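Serine--tRNA ligase, cytoplasmic (Candida albicans, PDB 3QO8) attaches serine to tRNA(Ser) in two steps, first activating the amino acid with ATP to seryl-adenylate and then transferring it to the acceptor end of the tRNA. Local coordinates at residues V368-T374 against H399-L405. Numbering follows the deposited sequence.
Sequences VSCSNCT and HCLNSTL. With MG (magnesium ion), chain C; SSA (5'-O-(N-(L-seryl)-sulfamoyl)adenosine), chain B.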
loop_
_atom_site.group_PDB
_atom_site.type_symbol
_atom_site.label_atom_id
_atom_site.label_comp_id
_atom_site.label_asym_id
_atom_site.label_seq_id
_atom_site.Cartn_x
_atom_site.Cartn_y
_atom_site.Cartn_z
ATOM N N VAL A 368 18.088 -3.861 -10.893
ATOM C CA VAL A 368 18.636 -2.840 -10.019
ATOM C C VAL A 368 19.022 -1.591 -10.795
ATOM O O VAL A 368 19.648 -1.694 -11.860
ATOM C CB VAL A 368 19.900 -3.366 -9.279
ATOM C CG1 VAL A 368 20.658 -2.219 -8.610
ATOM C CG2 VAL A 368 19.528 -4.441 -8.261
ATOM N N SER A 369 18.645 -0.420 -10.270
ATOM C CA SER A 369 19.236 0.843 -10.712
ATOM C C SER A 369 19.927 1.495 -9.528
ATOM O O SER A 369 19.375 1.545 -8.432
ATOM C CB SER A 369 18.187 1.809 -11.266
ATOM O OG SER A 369 17.768 1.415 -12.556
ATOM N N CYS A 370 21.127 2.008 -9.769
ATOM C CA CYS A 370 21.958 2.625 -8.752
ATOM C C CYS A 370 22.390 3.995 -9.278
ATOM O O CYS A 370 23.042 4.081 -10.318
ATOM C CB CYS A 370 23.187 1.742 -8.493
ATOM S SG CYS A 370 24.402 2.419 -7.277
ATOM N N SER A 371 22.020 5.057 -8.570
ATOM C CA SER A 371 22.208 6.419 -9.055
ATOM C C SER A 371 22.903 7.300 -8.035
ATOM O O SER A 371 22.591 7.246 -6.856
ATOM C CB SER A 371 20.852 7.059 -9.370
ATOM O OG SER A 371 20.151 6.330 -10.363
ATOM N N ASN A 372 23.837 8.119 -8.506
ATOM C CA ASN A 372 24.340 9.245 -7.730
ATOM C C ASN A 372 23.600 10.481 -8.213
ATOM O O ASN A 372 23.715 10.869 -9.383
ATOM C CB ASN A 372 25.848 9.429 -7.921
ATOM C CG ASN A 372 26.435 10.476 -6.982
ATOM O OD1 ASN A 372 25.705 11.204 -6.301
ATOM N ND2 ASN A 372 27.763 10.559 -6.950
ATOM N N CYS A 373 22.807 11.069 -7.322
ATOM C CA CYS A 373 22.003 12.244 -7.642
ATOM C C CYS A 373 22.674 13.511 -7.108
ATOM O O CYS A 373 22.066 14.585 -7.076
ATOM C CB CYS A 373 20.577 12.087 -7.065
ATOM S SG CYS A 373 19.669 10.661 -7.806
ATOM N N THR A 374 23.935 13.377 -6.702
ATOM C CA THR A 374 24.683 14.470 -6.079
ATOM C C THR A 374 23.774 15.321 -5.176
ATOM O O THR A 374 23.102 14.766 -4.297
ATOM C CB THR A 374 25.508 15.313 -7.111
ATOM O OG1 THR A 374 24.638 15.956 -8.052
ATOM C CG2 THR A 374 26.489 14.418 -7.864
ATOM N N HIS A 399 25.193 14.956 -0.590
ATOM C CA HIS A 399 24.829 14.265 -1.812
ATOM C C HIS A 399 23.926 13.108 -1.434
ATOM O O HIS A 399 24.115 12.501 -0.379
ATOM C CB HIS A 399 26.070 13.748 -2.545
ATOM C CG HIS A 399 26.792 14.805 -3.321
ATOM N ND1 HIS A 399 27.822 14.517 -4.189
ATOM C CD2 HIS A 399 26.629 16.149 -3.364
ATOM C CE1 HIS A 399 28.264 15.636 -4.732
ATOM N NE2 HIS A 399 27.558 16.641 -4.250
ATOM N N CYS A 400 22.939 12.836 -2.287
ATOM C CA CYS A 400 22.049 11.693 -2.125
ATOM C C CYS A 400 22.279 10.674 -3.226
ATOM O O CYS A 400 22.410 11.020 -4.399
ATOM C CB CYS A 400 20.588 12.125 -2.148
ATOM S SG CYS A 400 20.274 13.435 -0.922
ATOM N N LEU A 401 22.311 9.416 -2.820
ATOM C CA LEU A 401 22.422 8.308 -3.748
ATOM C C LEU A 401 21.336 7.323 -3.403
ATOM O O LEU A 401 20.924 7.221 -2.242
ATOM C CB LEU A 401 23.775 7.626 -3.588
ATOM C CG LEU A 401 25.025 8.489 -3.787
ATOM C CD1 LEU A 401 25.592 8.912 -2.441
ATOM C CD2 LEU A 401 26.072 7.690 -4.578
ATOM N N ASN A 402 20.862 6.595 -4.405
ATOM C CA ASN A 402 19.901 5.544 -4.151
ATOM C C ASN A 402 20.210 4.371 -5.053
ATOM O O ASN A 402 20.692 4.552 -6.180
ATOM C CB ASN A 402 18.466 6.044 -4.360
ATOM C CG ASN A 402 18.141 6.311 -5.826
ATOM O OD1 ASN A 402 17.715 5.406 -6.560
ATOM N ND2 ASN A 402 18.328 7.558 -6.257
ATOM N N SER A 403 19.972 3.166 -4.546
ATOM C CA SER A 403 20.156 1.969 -5.353
ATOM C C SER A 403 19.201 0.877 -4.913
ATOM O O SER A 403 19.045 0.616 -3.722
ATOM C CB SER A 403 21.605 1.475 -5.283
ATOM O OG SER A 403 21.747 0.211 -5.928
ATOM N N THR A 404 18.553 0.233 -5.874
ATOM C CA THR A 404 17.794 -0.954 -5.548
ATOM C C THR A 404 18.719 -1.935 -4.832
ATOM O O THR A 404 19.864 -2.098 -5.230
ATOM C CB THR A 404 17.296 -1.649 -6.815
ATOM O OG1 THR A 404 16.729 -0.678 -7.705
ATOM C CG2 THR A 404 16.272 -2.724 -6.465
ATOM N N LEU A 405 18.241 -2.577 -3.771
ATOM C CA LEU A 405 18.885 -3.812 -3.346
ATOM C C LEU A 405 18.113 -4.960 -3.987
ATOM O O LEU A 405 18.649 -5.679 -4.816
ATOM C CB LEU A 405 18.933 -3.979 -1.819
ATOM C CG LEU A 405 19.643 -5.298 -1.469
ATOM C CD1 LEU A 405 21.165 -5.176 -1.642
ATOM C CD2 LEU A 405 19.302 -5.802 -0.089
HETATM MG MG MG C . 15.636 1.615 -13.643
HETATM N N10 SSA B . 14.716 4.202 -6.154
HETATM C CA SSA B . 15.294 3.689 -7.394
HETATM C CB SSA B . 16.291 2.573 -7.085
HETATM O OG SSA B . 15.603 1.397 -6.615
HETATM C C9 SSA B . 14.213 3.177 -8.303
HETATM O O9 SSA B . 13.044 3.116 -7.939
HETATM N N8 SSA B . 14.604 2.790 -9.513
HETATM S S1 SSA B . 13.671 1.943 -10.503
HETATM O O1S SSA B . 12.573 2.701 -11.031
HETATM O O2S SSA B . 14.480 1.449 -11.568
HETATM O "O5'" SSA B . 13.120 0.711 -9.759
HETATM C "C5'" SSA B . 13.985 -0.172 -9.066
HETATM C "C4'" SSA B . 13.637 -1.617 -9.439
HETATM O "O4'" SSA B . 12.287 -1.971 -9.119
HETATM C "C3'" SSA B . 13.756 -1.913 -10.917
HETATM O "O3'" SSA B . 15.135 -2.088 -11.273
HETATM C "C2'" SSA B . 12.930 -3.190 -11.022
HETATM O "O2'" SSA B . 13.696 -4.322 -10.568
HETATM C "C1'" SSA B . 11.800 -2.958 -10.019
HETATM N N9 SSA B . 10.598 -2.447 -10.709
HETATM C C8 SSA B . 10.446 -1.242 -11.283
HETATM N N7 SSA B . 9.207 -1.172 -11.817
HETATM C C5 SSA B . 8.592 -2.342 -11.560
HETATM C C6 SSA B . 7.332 -2.833 -11.843
HETATM N N6 SSA B . 6.462 -2.057 -12.524
HETATM N N1 SSA B . 6.999 -4.080 -11.435
HETATM C C2 SSA B . 7.877 -4.835 -10.764
HETATM N N3 SSA B . 9.100 -4.379 -10.465
HETATM C C4 SSA B . 9.477 -3.143 -10.867
HETATM O O HOH W 1 18.578 4.552 -8.996
HETATM O O HOH W 2 13.714 1.985 -15.227
HETATM O O HOH W 3 16.822 1.692 -15.711
HETATM O O HOH W 4 15.700 4.189 -13.297
#
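Thr374 lies over one face of the His399 imidazole, its CB 3.7 Å from the ring centroid and almost on the ring normal, a CH-pi contact; Asn372 OD1 stands obliquely off the ring, further away, and His399 ND1 is hydrogen-bonded to Ser312 OG, which also bonds Asn372 ND2. Asn372 CG meets Leu401 CD2 at 3.7 Å, the two side chains crossing at an angle, while OD1 of Asn372 closes an Asx turn by accepting the backbone N of Thr374 from above the carbonyl plane. That turn ends the strand, yet pairing continues past it, with Cys400 N donating to Thr374 O at 2.8 Å.

Before this end, strands 368-372 and 399-404 run antiparallel at 171°. Ser371 and Asn402 form a hydrogen-bonded pair, and Ser371 N meets Asn402 O at 2.8 Å in a nearly straight bond. A chi1 of 70° brings Asn402 ND2 near Cys373 SG and OD1 into close contact, 3.1 Å, with CA of the bound seryl-sulfamoyl-adenosine. A water donates to this OD1 and also hydrogen-bonds Ser371 OG. Cys370 and Ser403 pack together on the other sheet face, alongside Leu401, which reaches helix 312-329.

Thr404 OG1 takes the backbone N-H of Ser369 and donates to the seryl hydroxyl OG of the ligand at 2.6 Å. Ser369 OG, hydrogen-bonded to Asp353, binds magnesium at 2.4 Å together with Glu366 and ligand O2S. One strand pair of the class II catalytic sheet thus addresses both ends of the seryl-sulfamate: the Ser369 N-H would favour the Thr404 rotation that serves the seryl hydroxyl, consistent with serine recognition, while magnesium would probably stabilise negative charge on the sulfamoyl oxygen, in the place of the adenylate phosphate.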